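Local atomic coordinates of PAN2-PAN3 deadenylation complex catalytic subunit pan2 (Neurospora crassa, PDB entry 4CZX), a protein that forms the catalytic subunit of the PAN deadenylation complex, which probably shortens mRNA poly(A) tails, and is represented here by its WD40 propeller domain. Residues A247-M255 / V290-E300; L79-F87 / M95-W104. All coordinates share one frame; numbering follows the deposited sequence.

Contact 1: A247-M255 / V290-E300; sequences AHVRMHPRM and VLHFDVSRTGE
Two neighbouring blades of the WD40 beta-propeller meet here through their first, innermost strands. R250 on strand 248-251 reaches across to D294 on strand 290-295. The strands run nearly parallel, 10° apart, with axes 7.0 Å from each other, and the cross-links are made by side chains. R250 NE donates to D294 OD1 at 2.9 Å. The oxygen is in the guanidinium plane, but the nitrogen meets it on the anti side and well out of the carboxylate plane, which is turned 73° from the guanidinium. R250 CG rests 3.6 Å from F293 CE2; beyond it the chain bends, bringing NE to D294. NH1 turns back to V249 O and also pairs with D197, while D294 OD2 takes the backbone N of F35. The salt bridge is thus tied to blades on both flanks. With R250 replaced by alanine, D294 OD1 and D197 would probably lose their charged mate, and part of the F293 ring would be uncovered.

At one end, the H248 ring has H292 CA over one face in a CH-pi contact. A water joins H248 NE2 to V290 O, bridging the two strands. Further along, V295 CG1 packs against R250 CB at 3.7 Å. Beyond the strands, P253 lies on the type I turn from S296 to G299, its CG 3.4 Å from G299 N. A side chain at G299 would run into the H252 ring. T298 closes an ST turn by accepting from E300 N, and its OG1 also bonds to Q321 O. E300 OE1 accepts from the backbone N of Q321. R254 lies extended beside T298, with T298 O over one face of its guanidinium. R254 NH1 makes a salt bridge to E300 OE2 at 3.2 Å, the oxygen standing 24° out of the guanidinium plane.

Contact 2: L79-F87 / M95-W104; sequences LFVDKGVIF and MAARSGVPIW
V81 O is gripped end-on by both terminal nitrogens of R98. R98 NH2 donates to V81 O at 3.0 Å and R98 NH1 at 3.2 Å, and the oxygen lies in the guanidinium plane. NH1 also makes a weak bond to D82 O. A water accepts from R98 N and NH1 and donates to K83 O, so it spans the arginine and the turn between strands 77-80 and 85-88. The chain of R98 is extended from CG to NE, which carries the guanidinium across to this turn. On the way R98 CG passes V85 CG2 at 3.8 Å, the two side chains crossing at about a right angle. R98 NE forms a salt bridge with D36 of the neighbouring blade, so R98 joins that blade to both turns.

V85 and A96 are an antiparallel hydrogen-bonded pair, with V85 N donating to A96 O at 2.8 Å. I86 and M95 follow as a non-hydrogen-bonded pair. G84 sits so close to A96 O that a side chain there would clash. On the sheet face of I86 and M95, M95 has CG anti to its backbone N (chi1 -175°) and an extended chain beyond, which brings CE to V81 CG2 at 3.5 Å. M95 CB lies over the centre of the W104 ring, whose NE1 bonds to V141 O. I86 CG2 touches W104 CH2. On the other face, F87 CE1 packs on A96 CB at 4.1 Å.

I103 and W104 both face M95, and M95 O accepts from both of their backbone nitrogens. This classic beta bulge lies in the last strand of a four-stranded antiparallel blade, the repeat unit of a WD40 propeller.

Contact 2 comes first along the chain and stays within one blade, the sheet of strands 77-80, 85-88, 93-96 and 102-106. Contact 1 follows much later and joins two blades, those containing strands 248-251 and 290-295. The centres of the two contacts are about 22 Å apart. Contact 1 lies nearer the middle of the propeller, about 9 Å from the chain centre, and contact 2 about 18 Å. The blade of strands 32-35 to 60-66 lies between them, and both reach its 35-37 region. They also touch directly, where R297 NH2 packs on F80 CD2 at 4.1 Å. Contact 2 holds one blade together; contact 1 joins the last, which N-terminal strand 10-16 completes, closing the propeller.

Contact 1: A247-M255 / V290-E300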
ATOM      1  N   ALA A 247     -26.111  32.438  17.879  1.00 29.17           N
ATOM      2  CA  ALA A 247     -25.529  31.121  17.645  1.00 28.79           C
ATOM      3  C   ALA A 247     -24.179  30.980  18.350  1.00 29.15           C
ATOM      4  O   ALA A 247     -23.869  29.919  18.899  1.00 30.76           O
ATOM      5  CB  ALA A 247     -25.381  30.877  16.152  1.00 28.25           C
ATOM      6  N   HIS A 248     -23.381  32.046  18.319  1.00 31.20           N
ATOM      7  CA  HIS A 248     -22.057  32.028  18.943  1.00 26.78           C
ATOM      8  C   HIS A 248     -21.757  33.332  19.651  1.00 27.59           C
ATOM      9  O   HIS A 248     -22.325  34.388  19.324  1.00 33.81           O
ATOM     10  CB  HIS A 248     -20.969  31.741  17.903  1.00 33.18           C
ATOM     11  CG  HIS A 248     -21.245  30.515  17.096  1.00 33.24           C
ATOM     12  ND1 HIS A 248     -21.008  29.243  17.571  1.00 31.98           N
ATOM     13  CD2 HIS A 248     -21.789  30.368  15.868  1.00 33.66           C
ATOM     14  CE1 HIS A 248     -21.397  28.364  16.666  1.00 34.69           C
ATOM     15  NE2 HIS A 248     -21.870  29.021  15.623  1.00 31.05           N
ATOM     16  N   VAL A 249     -20.862  33.242  20.631  1.00 28.67           N
ATOM     17  CA  VAL A 249     -20.483  34.392  21.425  1.00 26.49           C
ATOM     18  C   VAL A 249     -19.055  34.238  21.946  1.00 27.21           C
ATOM     19  O   VAL A 249     -18.608  33.141  22.304  1.00 26.55           O
ATOM     20  CB  VAL A 249     -21.460  34.613  22.610  1.00 26.37           C
ATOM     21  CG1 VAL A 249     -21.356  33.471  23.624  1.00 31.45           C
ATOM     22  CG2 VAL A 249     -21.236  35.971  23.266  1.00 28.08           C
ATOM     23  N   ARG A 250     -18.337  35.352  21.942  1.00 27.79           N
ATOM     24  CA  ARG A 250     -17.025  35.431  22.565  1.00 28.36           C
ATOM     25  C   ARG A 250     -16.933  36.730  23.337  1.00 27.86           C
ATOM     26  O   ARG A 250     -17.396  37.766  22.862  1.00 32.54           O
ATOM     27  CB  ARG A 250     -15.900  35.374  21.529  1.00 30.12           C
ATOM     28  CG  ARG A 250     -15.695  34.015  20.879  1.00 29.86           C
ATOM     29  CD  ARG A 250     -15.140  33.009  21.873  1.00 25.49           C
ATOM     30  NE  ARG A 250     -14.857  31.708  21.255  1.00 27.46           N
ATOM     31  CZ  ARG A 250     -15.657  30.651  21.332  1.00 29.97           C
ATOM     32  NH1 ARG A 250     -16.828  30.725  21.964  1.00 27.35           N
ATOM     33  NH2 ARG A 250     -15.295  29.519  20.755  1.00 25.59           N
ATOM     34  N   MET A 251     -16.322  36.671  24.517  1.00 30.65           N
ATOM     35  CA  MET A 251     -15.974  37.888  25.247  1.00 30.64           C
ATOM     36  C   MET A 251     -14.833  38.575  24.518  1.00 36.46           C
ATOM     37  O   MET A 251     -13.906  37.913  24.040  1.00 34.07           O
ATOM     38  CB  MET A 251     -15.561  37.582  26.686  1.00 30.35           C
ATOM     39  CG  MET A 251     -16.687  37.039  27.544  1.00 36.13           C
ATOM     40  SD  MET A 251     -18.059  38.200  27.703  1.00 36.34           S
ATOM     41  CE  MET A 251     -17.298  39.600  28.540  1.00 31.75           C
ATOM     42  N   HIS A 252     -14.914  39.896  24.417  1.00 33.12           N
ATOM     43  CA  HIS A 252     -13.852  40.685  23.821  1.00 37.99           C
ATOM     44  C   HIS A 252     -12.685  40.732  24.803  1.00 31.71           C
ATOM     45  O   HIS A 252     -12.870  41.111  25.958  1.00 39.59           O
ATOM     46  CB  HIS A 252     -14.353  42.089  23.484  1.00 37.05           C
ATOM     47  CG  HIS A 252     -13.524  42.797  22.462  1.00 46.45           C
ATOM     48  ND1 HIS A 252     -12.242  43.237  22.718  1.00 46.74           N
ATOM     49  CD2 HIS A 252     -13.794  43.146  21.182  1.00 49.62           C
ATOM     50  CE1 HIS A 252     -11.755  43.817  21.636  1.00 50.31           C
ATOM     51  NE2 HIS A 252     -12.678  43.778  20.690  1.00 50.57           N
ATOM     52  N   PRO A 253     -11.486  40.330  24.353  1.00 34.19           N
ATOM     53  CA  PRO A 253     -10.322  40.215  25.245  1.00 33.86           C
ATOM     54  C   PRO A 253      -9.774  41.562  25.714  1.00 42.89           C
ATOM     55  O   PRO A 253      -9.025  41.601  26.699  1.00 42.04           O
ATOM     56  CB  PRO A 253      -9.289  39.476  24.380  1.00 37.11           C
ATOM     57  CG  PRO A 253      -9.657  39.826  22.992  1.00 40.24           C
ATOM     58  CD  PRO A 253     -11.163  39.928  22.973  1.00 37.08           C
ATOM     59  N   ARG A 254     -10.136  42.653  25.042  1.00 42.73           N
ATOM     60  CA  ARG A 254      -9.623  43.963  25.444  1.00 44.78           C
ATOM     61  C   ARG A 254     -10.717  44.851  26.015  1.00 45.37           C
ATOM     62  O   ARG A 254     -10.509  45.516  27.026  1.00 50.82           O
ATOM     63  CB  ARG A 254      -8.924  44.648  24.272  1.00 49.20           C
ATOM     64  CG  ARG A 254      -7.490  44.159  24.091  1.00 54.36           C
ATOM     65  CD  ARG A 254      -6.788  44.808  22.913  1.00 61.17           C
ATOM     66  NE  ARG A 254      -5.447  44.256  22.732  1.00 65.01           N
ATOM     67  CZ  ARG A 254      -4.683  44.473  21.665  1.00 69.26           C
ATOM     68  NH1 ARG A 254      -5.130  45.230  20.669  1.00 71.35           N
ATOM     69  NH2 ARG A 254      -3.474  43.930  21.590  1.00 67.72           N
ATOM     70  N   MET A 255     -11.881  44.863  25.375  1.00 43.69           N
ATOM     71  CA  MET A 255     -13.045  45.538  25.937  1.00 46.35           C
ATOM     72  C   MET A 255     -13.738  44.575  26.896  1.00 50.83           C
ATOM     73  O   MET A 255     -14.547  43.735  26.471  1.00 44.16           O
ATOM     74  CB  MET A 255     -13.996  45.988  24.834  1.00 49.37           C
ATOM     75  CG  MET A 255     -13.391  46.958  23.845  1.00 55.18           C
ATOM     76  SD  MET A 255     -14.488  47.206  22.444  1.00 81.80           S
ATOM     77  CE  MET A 255     -14.215  48.931  22.091  1.00 62.63           C
ATOM     78  N   VAL A 290     -23.129  29.724   9.190  1.00 34.43           N
ATOM     79  CA  VAL A 290     -21.998  29.796  10.114  1.00 34.00           C
ATOM     80  C   VAL A 290     -22.146  28.709  11.174  1.00 35.97           C
ATOM     81  O   VAL A 290     -23.225  28.544  11.751  1.00 33.89           O
ATOM     82  CB  VAL A 290     -21.882  31.186  10.791  1.00 34.04           C
ATOM     83  CG1 VAL A 290     -20.712  31.204  11.759  1.00 27.16           C
ATOM     84  CG2 VAL A 290     -21.719  32.268   9.744  1.00 33.51           C
ATOM     85  N   LEU A 291     -21.073  27.949  11.393  1.00 26.43           N
ATOM     86  CA  LEU A 291     -21.067  26.846  12.361  1.00 25.17           C
ATOM     87  C   LEU A 291     -20.140  27.068  13.549  1.00 26.32           C
ATOM     88  O   LEU A 291     -20.375  26.517  14.630  1.00 28.17           O
ATOM     89  CB  LEU A 291     -20.650  25.541  11.685  1.00 25.62           C
ATOM     90  CG  LEU A 291     -21.618  24.933  10.674  1.00 32.73           C
ATOM     91  CD1 LEU A 291     -21.038  23.627  10.173  1.00 35.45           C
ATOM     92  CD2 LEU A 291     -22.991  24.714  11.291  1.00 36.74           C
ATOM     93  N   HIS A 292     -19.056  27.813  13.330  1.00 28.39           N
ATOM     94  CA  HIS A 292     -18.083  28.077  14.395  1.00 27.02           C
ATOM     95  C   HIS A 292     -17.540  29.486  14.310  1.00 25.59           C
ATOM     96  O   HIS A 292     -17.514  30.096  13.240  1.00 29.34           O
ATOM     97  CB  HIS A 292     -16.908  27.074  14.351  1.00 24.95           C
ATOM     98  CG  HIS A 292     -17.340  25.653  14.212  1.00 25.73           C
ATOM     99  ND1 HIS A 292     -17.879  24.932  15.255  1.00 26.47           N
ATOM    100  CD2 HIS A 292     -17.310  24.817  13.147  1.00 25.24           C
ATOM    101  CE1 HIS A 292     -18.203  23.723  14.826  1.00 26.57           C
ATOM    102  NE2 HIS A 292     -17.855  23.623  13.554  1.00 32.13           N
ATOM    103  N   PHE A 293     -17.089  29.978  15.457  1.00 26.86           N
ATOM    104  CA  PHE A 293     -16.624  31.349  15.610  1.00 27.50           C
ATOM    105  C   PHE A 293     -15.529  31.430  16.676  1.00 26.07           C
ATOM    106  O   PHE A 293     -15.595  30.738  17.694  1.00 26.64           O
ATOM    107  CB  PHE A 293     -17.801  32.272  15.985  1.00 25.90           C
ATOM    108  CG  PHE A 293     -17.390  33.674  16.296  1.00 30.04           C
ATOM    109  CD1 PHE A 293     -16.909  34.503  15.293  1.00 34.24           C
ATOM    110  CD2 PHE A 293     -17.482  34.169  17.590  1.00 34.42           C
ATOM    111  CE1 PHE A 293     -16.533  35.802  15.571  1.00 39.19           C
ATOM    112  CE2 PHE A 293     -17.102  35.476  17.878  1.00 36.12           C
ATOM    113  CZ  PHE A 293     -16.620  36.286  16.868  1.00 33.67           C
ATOM    114  N   ASP A 294     -14.516  32.260  16.446  1.00 25.58           N
ATOM    115  CA  ASP A 294     -13.586  32.604  17.518  1.00 25.48           C
ATOM    116  C   ASP A 294     -13.027  34.007  17.306  1.00 28.54           C
ATOM    117  O   ASP A 294     -13.111  34.565  16.205  1.00 30.03           O
ATOM    118  CB  ASP A 294     -12.434  31.570  17.607  1.00 25.40           C
ATOM    119  CG  ASP A 294     -11.706  31.611  18.944  1.00 30.99           C
ATOM    120  OD1 ASP A 294     -12.291  32.120  19.936  1.00 27.14           O
ATOM    121  OD2 ASP A 294     -10.541  31.146  19.003  1.00 27.24           O
ATOM    122  N   VAL A 295     -12.459  34.564  18.372  1.00 26.32           N
ATOM    123  CA  VAL A 295     -11.780  35.858  18.325  1.00 26.58           C
ATOM    124  C   VAL A 295     -10.338  35.676  18.811  1.00 30.03           C
ATOM    125  O   VAL A 295     -10.079  34.856  19.689  1.00 28.60           O
ATOM    126  CB  VAL A 295     -12.502  36.921  19.189  1.00 32.79           C
ATOM    127  CG1 VAL A 295     -12.491  36.520  20.667  1.00 32.11           C
ATOM    128  CG2 VAL A 295     -11.866  38.293  19.005  1.00 31.35           C
ATOM    129  N   SER A 296      -9.402  36.405  18.217  1.00 29.75           N
ATOM    130  CA  SER A 296      -7.985  36.304  18.604  1.00 31.18           C
ATOM    131  C   SER A 296      -7.708  36.955  19.959  1.00 32.69           C
ATOM    132  O   SER A 296      -8.528  37.725  20.461  1.00 32.59           O
ATOM    133  CB  SER A 296      -7.100  36.942  17.539  1.00 33.38           C
ATOM    134  OG  SER A 296      -7.224  38.359  17.541  1.00 38.85           O
ATOM    135  N   ARG A 297      -6.535  36.679  20.534  1.00 32.28           N
ATOM    136  CA  ARG A 297      -6.182  37.215  21.856  1.00 32.20           C
ATOM    137  C   ARG A 297      -6.165  38.738  21.896  1.00 38.18           C
ATOM    138  O   ARG A 297      -6.456  39.341  22.934  1.00 38.47           O
ATOM    139  CB  ARG A 297      -4.814  36.689  22.307  1.00 35.72           C
ATOM    140  CG  ARG A 297      -4.752  35.184  22.564  1.00 43.97           C
ATOM    141  CD  ARG A 297      -5.748  34.746  23.630  1.00 55.15           C
ATOM    142  NE  ARG A 297      -5.692  33.307  23.896  1.00 60.45           N
ATOM    143  CZ  ARG A 297      -6.141  32.364  23.065  1.00 59.21           C
ATOM    144  NH1 ARG A 297      -6.665  32.697  21.890  1.00 48.35           N
ATOM    145  NH2 ARG A 297      -6.052  31.080  23.403  1.00 57.88           N
ATOM    146  N   THR A 298      -5.813  39.365  20.776  1.00 39.31           N
ATOM    147  CA  THR A 298      -5.777  40.823  20.704  1.00 41.75           C
ATOM    148  C   THR A 298      -7.157  41.425  20.459  1.00 35.58           C
ATOM    149  O   THR A 298      -7.356  42.630  20.632  1.00 41.33           O
ATOM    150  CB  THR A 298      -4.854  41.306  19.586  1.00 43.82           C
ATOM    151  OG1 THR A 298      -5.324  40.781  18.336  1.00 40.22           O
ATOM    152  CG2 THR A 298      -3.418  40.848  19.837  1.00 38.63           C
ATOM    153  N   GLY A 299      -8.097  40.589  20.026  1.00 36.44           N
ATOM    154  CA  GLY A 299      -9.433  41.046  19.682  1.00 36.52           C
ATOM    155  C   GLY A 299      -9.539  41.500  18.238  1.00 44.51           C
ATOM    156  O   GLY A 299     -10.636  41.780  17.746  1.00 44.07           O
ATOM    157  N   GLU A 300      -8.400  41.548  17.548  1.00 40.75           N
ATOM    158  CA  GLU A 300      -8.337  42.149  16.218  1.00 40.82           C
ATOM    159  C   GLU A 300      -8.772  41.198  15.098  1.00 36.75           C
ATOM    160  O   GLU A 300      -9.240  41.646  14.050  1.00 42.67           O
ATOM    161  CB  GLU A 300      -6.924  42.671  15.955  1.00 47.47           C
ATOM    162  CG  GLU A 300      -6.530  43.799  16.903  1.00 52.06           C
ATOM    163  CD  GLU A 300      -5.118  44.304  16.679  1.00 65.40           C
ATOM    164  OE1 GLU A 300      -4.486  43.899  15.681  1.00 65.93           O
ATOM    165  OE2 GLU A 300      -4.640  45.113  17.508  1.00 73.07           O
TER
HETATM  166  O   HOH W   1     -24.015  27.911  14.282  1.00 34.94           O

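Contact 2: L79-F87 / M95-W104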
ATOM      1  N   LEU A  79      -6.757  23.264  22.818  1.00 22.56           N
ATOM      2  CA  LEU A  79      -6.245  24.152  23.871  1.00 22.41           C
ATOM      3  C   LEU A  79      -4.776  24.427  23.585  1.00 24.49           C
ATOM      4  O   LEU A  79      -4.111  23.619  22.930  1.00 24.07           O
ATOM      5  CB  LEU A  79      -6.396  23.554  25.271  1.00 27.03           C
ATOM      6  CG  LEU A  79      -7.761  23.564  25.969  1.00 33.25           C
ATOM      7  CD1 LEU A  79      -7.613  22.908  27.330  1.00 27.57           C
ATOM      8  CD2 LEU A  79      -8.317  24.980  26.104  1.00 29.14           C
ATOM      9  N   PHE A  80      -4.280  25.557  24.083  1.00 22.81           N
ATOM     10  CA  PHE A  80      -2.941  26.018  23.751  1.00 26.80           C
ATOM     11  C   PHE A  80      -2.084  26.309  24.969  1.00 29.54           C
ATOM     12  O   PHE A  80      -2.525  27.003  25.901  1.00 27.29           O
ATOM     13  CB  PHE A  80      -3.030  27.276  22.883  1.00 26.31           C
ATOM     14  CG  PHE A  80      -3.878  27.091  21.674  1.00 24.64           C
ATOM     15  CD1 PHE A  80      -3.368  26.454  20.552  1.00 26.13           C
ATOM     16  CD2 PHE A  80      -5.207  27.508  21.669  1.00 26.00           C
ATOM     17  CE1 PHE A  80      -4.163  26.242  19.431  1.00 24.41           C
ATOM     18  CE2 PHE A  80      -6.003  27.312  20.554  1.00 26.72           C
ATOM     19  CZ  PHE A  80      -5.481  26.680  19.431  1.00 27.10           C
ATOM     20  N   VAL A  81      -0.855  25.786  24.947  1.00 25.26           N
ATOM     21  CA  VAL A  81       0.156  26.089  25.962  1.00 31.10           C
ATOM     22  C   VAL A  81       1.485  26.396  25.281  1.00 30.57           C
ATOM     23  O   VAL A  81       1.604  26.279  24.061  1.00 26.06           O
ATOM     24  CB  VAL A  81       0.335  24.932  26.965  1.00 32.22           C
ATOM     25  CG1 VAL A  81      -1.020  24.573  27.609  1.00 27.98           C
ATOM     26  CG2 VAL A  81       0.924  23.721  26.284  1.00 31.79           C
ATOM     27  N   ASP A  82       2.480  26.814  26.057  1.00 27.52           N
ATOM     28  CA  ASP A  82       3.764  27.185  25.472  1.00 31.08           C
ATOM     29  C   ASP A  82       4.393  26.060  24.643  1.00 34.31           C
ATOM     30  O   ASP A  82       4.866  26.302  23.535  1.00 33.26           O
ATOM     31  CB  ASP A  82       4.731  27.638  26.570  1.00 36.65           C
ATOM     32  CG  ASP A  82       4.347  28.985  27.155  1.00 59.00           C
ATOM     33  OD1 ASP A  82       3.583  29.725  26.493  1.00 61.95           O
ATOM     34  OD2 ASP A  82       4.801  29.309  28.272  1.00 67.37           O
ATOM     35  N   LYS A  83       4.371  24.834  25.159  1.00 30.10           N
ATOM     36  CA  LYS A  83       5.059  23.722  24.490  1.00 35.40           C
ATOM     37  C   LYS A  83       4.360  23.237  23.219  1.00 37.50           C
ATOM     38  O   LYS A  83       5.005  22.722  22.304  1.00 32.28           O
ATOM     39  CB  LYS A  83       5.218  22.543  25.451  1.00 42.49           C
ATOM     40  CG  LYS A  83       6.325  22.711  26.492  1.00 51.21           C
ATOM     41  CD  LYS A  83       6.026  21.842  27.706  1.00 64.15           C
ATOM     42  CE  LYS A  83       7.279  21.442  28.473  1.00 72.03           C
ATOM     43  NZ  LYS A  83       6.928  20.522  29.603  1.00 73.59           N
ATOM     44  N   GLY A  84       3.042  23.377  23.158  1.00 33.38           N
ATOM     45  CA  GLY A  84       2.325  22.926  21.981  1.00 29.55           C
ATOM     46  C   GLY A  84       0.820  23.033  22.085  1.00 26.38           C
ATOM     47  O   GLY A  84       0.290  23.781  22.906  1.00 28.61           O
ATOM     48  N   VAL A  85       0.139  22.268  21.241  1.00 23.98           N
ATOM     49  CA  VAL A  85      -1.310  22.316  21.156  1.00 21.36           C
ATOM     50  C   VAL A  85      -1.899  21.037  21.716  1.00 26.02           C
ATOM     51  O   VAL A  85      -1.398  19.943  21.438  1.00 24.33           O
ATOM     52  CB  VAL A  85      -1.776  22.495  19.706  1.00 24.51           C
ATOM     53  CG1 VAL A  85      -3.339  22.611  19.637  1.00 23.25           C
ATOM     54  CG2 VAL A  85      -1.079  23.699  19.081  1.00 24.81           C
ATOM     55  N   ILE A  86      -2.970  21.171  22.493  1.00 22.37           N
ATOM     56  CA  ILE A  86      -3.705  20.012  22.981  1.00 23.02           C
ATOM     57  C   ILE A  86      -4.979  19.828  22.155  1.00 23.85           C
ATOM     58  O   ILE A  86      -5.714  20.786  21.884  1.00 22.76           O
ATOM     59  CB  ILE A  86      -4.042  20.139  24.476  1.00 25.83           C
ATOM     60  CG1 ILE A  86      -2.797  20.592  25.257  1.00 28.99           C
ATOM     61  CG2 ILE A  86      -4.572  18.818  25.036  1.00 21.98           C
ATOM     62  CD1 ILE A  86      -3.055  20.798  26.724  1.00 27.66           C
ATOM     63  N   PHE A  87      -5.192  18.593  21.724  1.00 21.61           N
ATOM     64  CA  PHE A  87      -6.295  18.230  20.827  1.00 24.96           C
ATOM     65  C   PHE A  87      -7.198  17.211  21.507  1.00 23.47           C
ATOM     66  O   PHE A  87      -6.710  16.207  22.035  1.00 23.69           O
ATOM     67  CB  PHE A  87      -5.762  17.628  19.519  1.00 22.41           C
ATOM     68  CG  PHE A  87      -4.701  18.459  18.832  1.00 25.10           C
ATOM     69  CD1 PHE A  87      -3.344  18.260  19.105  1.00 23.56           C
ATOM     70  CD2 PHE A  87      -5.061  19.384  17.865  1.00 21.75           C
ATOM     71  CE1 PHE A  87      -2.350  19.013  18.444  1.00 25.39           C
ATOM     72  CE2 PHE A  87      -4.102  20.129  17.197  1.00 20.95           C
ATOM     73  CZ  PHE A  87      -2.733  19.952  17.483  1.00 24.21           C
ATOM     74  N   MET A  95      -1.312  15.636  22.341  1.00 23.85           N
ATOM     75  CA  MET A  95      -0.554  16.873  22.391  1.00 23.94           C
ATOM     76  C   MET A  95       0.632  16.817  21.441  1.00 26.56           C
ATOM     77  O   MET A  95       1.358  15.829  21.406  1.00 29.33           O
ATOM     78  CB  MET A  95      -0.059  17.160  23.805  1.00 21.00           C
ATOM     79  CG  MET A  95       0.641  18.509  23.889  1.00 24.59           C
ATOM     80  SD  MET A  95       1.131  18.959  25.559  1.00 30.62           S
ATOM     81  CE  MET A  95       1.921  20.524  25.214  1.00 33.68           C
ATOM     82  N   ALA A  96       0.810  17.874  20.661  1.00 26.59           N
ATOM     83  CA  ALA A  96       1.906  17.926  19.701  1.00 28.73           C
ATOM     84  C   ALA A  96       2.430  19.345  19.653  1.00 29.19           C
ATOM     85  O   ALA A  96       1.706  20.286  19.965  1.00 23.93           O
ATOM     86  CB  ALA A  96       1.442  17.475  18.316  1.00 23.34           C
ATOM     87  N   ALA A  97       3.686  19.496  19.261  1.00 25.61           N
ATOM     88  CA  ALA A  97       4.240  20.812  19.002  1.00 25.33           C
ATOM     89  C   ALA A  97       3.519  21.362  17.787  1.00 27.22           C
ATOM     90  O   ALA A  97       2.906  20.599  17.034  1.00 26.34           O
ATOM     91  CB  ALA A  97       5.754  20.731  18.772  1.00 26.22           C
ATOM     92  N   ARG A  98       3.597  22.670  17.578  1.00 25.29           N
ATOM     93  CA  ARG A  98       2.911  23.299  16.455  1.00 28.13           C
ATOM     94  C   ARG A  98       3.503  22.860  15.111  1.00 27.70           C
ATOM     95  O   ARG A  98       2.845  22.957  14.069  1.00 31.84           O
ATOM     96  CB  ARG A  98       2.953  24.822  16.617  1.00 32.36           C
ATOM     97  CG  ARG A  98       2.094  25.291  17.789  1.00 27.03           C
ATOM     98  CD  ARG A  98       2.418  26.715  18.259  1.00 30.05           C
ATOM     99  NE  ARG A  98       1.452  27.125  19.285  1.00 27.49           N
ATOM    100  CZ  ARG A  98       1.595  26.878  20.584  1.00 31.36           C
ATOM    101  NH1 ARG A  98       2.683  26.252  21.034  1.00 27.36           N
ATOM    102  NH2 ARG A  98       0.665  27.274  21.442  1.00 30.34           N
ATOM    103  N   SER A  99       4.742  22.370  15.165  1.00 26.57           N
ATOM    104  CA  SER A  99       5.424  21.711  14.048  1.00 28.84           C
ATOM    105  C   SER A  99       4.745  20.426  13.570  1.00 31.53           C
ATOM    106  O   SER A  99       4.905  20.017  12.413  1.00 32.18           O
ATOM    107  CB  SER A  99       6.848  21.369  14.456  1.00 30.44           C
ATOM    108  OG  SER A  99       6.832  20.505  15.581  1.00 31.71           O
ATOM    109  N   GLY A 100       4.027  19.773  14.478  1.00 25.82           N
ATOM    110  CA  GLY A 100       3.476  18.456  14.217  1.00 27.83           C
ATOM    111  C   GLY A 100       4.233  17.351  14.949  1.00 31.60           C
ATOM    112  O   GLY A 100       3.785  16.204  14.947  1.00 29.84           O
ATOM    113  N   VAL A 101       5.364  17.693  15.576  1.00 33.84           N
ATOM    114  CA  VAL A 101       6.133  16.726  16.371  1.00 34.11           C
ATOM    115  C   VAL A 101       5.337  16.258  17.589  1.00 33.49           C
ATOM    116  O   VAL A 101       4.958  17.068  18.432  1.00 28.74           O
ATOM    117  CB  VAL A 101       7.485  17.311  16.863  1.00 34.90           C
ATOM    118  CG1 VAL A 101       8.166  16.357  17.849  1.00 31.39           C
ATOM    119  CG2 VAL A 101       8.407  17.616  15.688  1.00 34.01           C
ATOM    120  N   PRO A 102       5.085  14.944  17.686  1.00 33.29           N
ATOM    121  CA  PRO A 102       4.284  14.417  18.795  1.00 30.63           C
ATOM    122  C   PRO A 102       4.908  14.677  20.159  1.00 34.69           C
ATOM    123  O   PRO A 102       6.132  14.579  20.313  1.00 31.87           O
ATOM    124  CB  PRO A 102       4.227  12.911  18.498  1.00 31.31           C
ATOM    125  CG  PRO A 102       4.346  12.839  17.005  1.00 33.07           C
ATOM    126  CD  PRO A 102       5.374  13.904  16.683  1.00 30.17           C
ATOM    127  N   ILE A 103       4.068  15.019  21.137  1.00 29.72           N
ATOM    128  CA  ILE A 103       4.536  15.244  22.496  1.00 31.41           C
ATOM    129  C   ILE A 103       4.026  14.150  23.435  1.00 34.19           C
ATOM    130  O   ILE A 103       4.829  13.516  24.129  1.00 33.23           O
ATOM    131  CB  ILE A 103       4.117  16.637  23.010  1.00 29.69           C
ATOM    132  CG1 ILE A 103       4.914  17.719  22.270  1.00 29.85           C
ATOM    133  CG2 ILE A 103       4.332  16.747  24.513  1.00 31.24           C
ATOM    134  CD1 ILE A 103       4.513  19.137  22.618  1.00 30.66           C
ATOM    135  N   TRP A 104       2.707  13.944  23.486  1.00 31.52           N
ATOM    136  CA  TRP A 104       2.162  12.748  24.134  1.00 33.48           C
ATOM    137  C   TRP A 104       0.785  12.334  23.620  1.00 30.04           C
ATOM    138  O   TRP A 104       0.125  13.052  22.865  1.00 28.31           O
ATOM    139  CB  TRP A 104       2.109  12.900  25.667  1.00 33.21           C
ATOM    140  CG  TRP A 104       1.479  14.169  26.268  1.00 31.15           C
ATOM    141  CD1 TRP A 104       2.150  15.182  26.897  1.00 30.43           C
ATOM    142  CD2 TRP A 104       0.080  14.511  26.347  1.00 32.10           C
ATOM    143  NE1 TRP A 104       1.265  16.137  27.345  1.00 31.68           N
ATOM    144  CE2 TRP A 104      -0.010  15.754  27.018  1.00 31.28           C
ATOM    145  CE3 TRP A 104      -1.104  13.894  25.909  1.00 27.67           C
ATOM    146  CZ2 TRP A 104      -1.228  16.393  27.261  1.00 31.04           C
ATOM    147  CZ3 TRP A 104      -2.318  14.534  26.150  1.00 28.86           C
ATOM    148  CH2 TRP A 104      -2.369  15.772  26.821  1.00 25.02           C
TER
HETATM  149  O   HOH W   2       4.825  24.355  19.854  1.00 29.43           O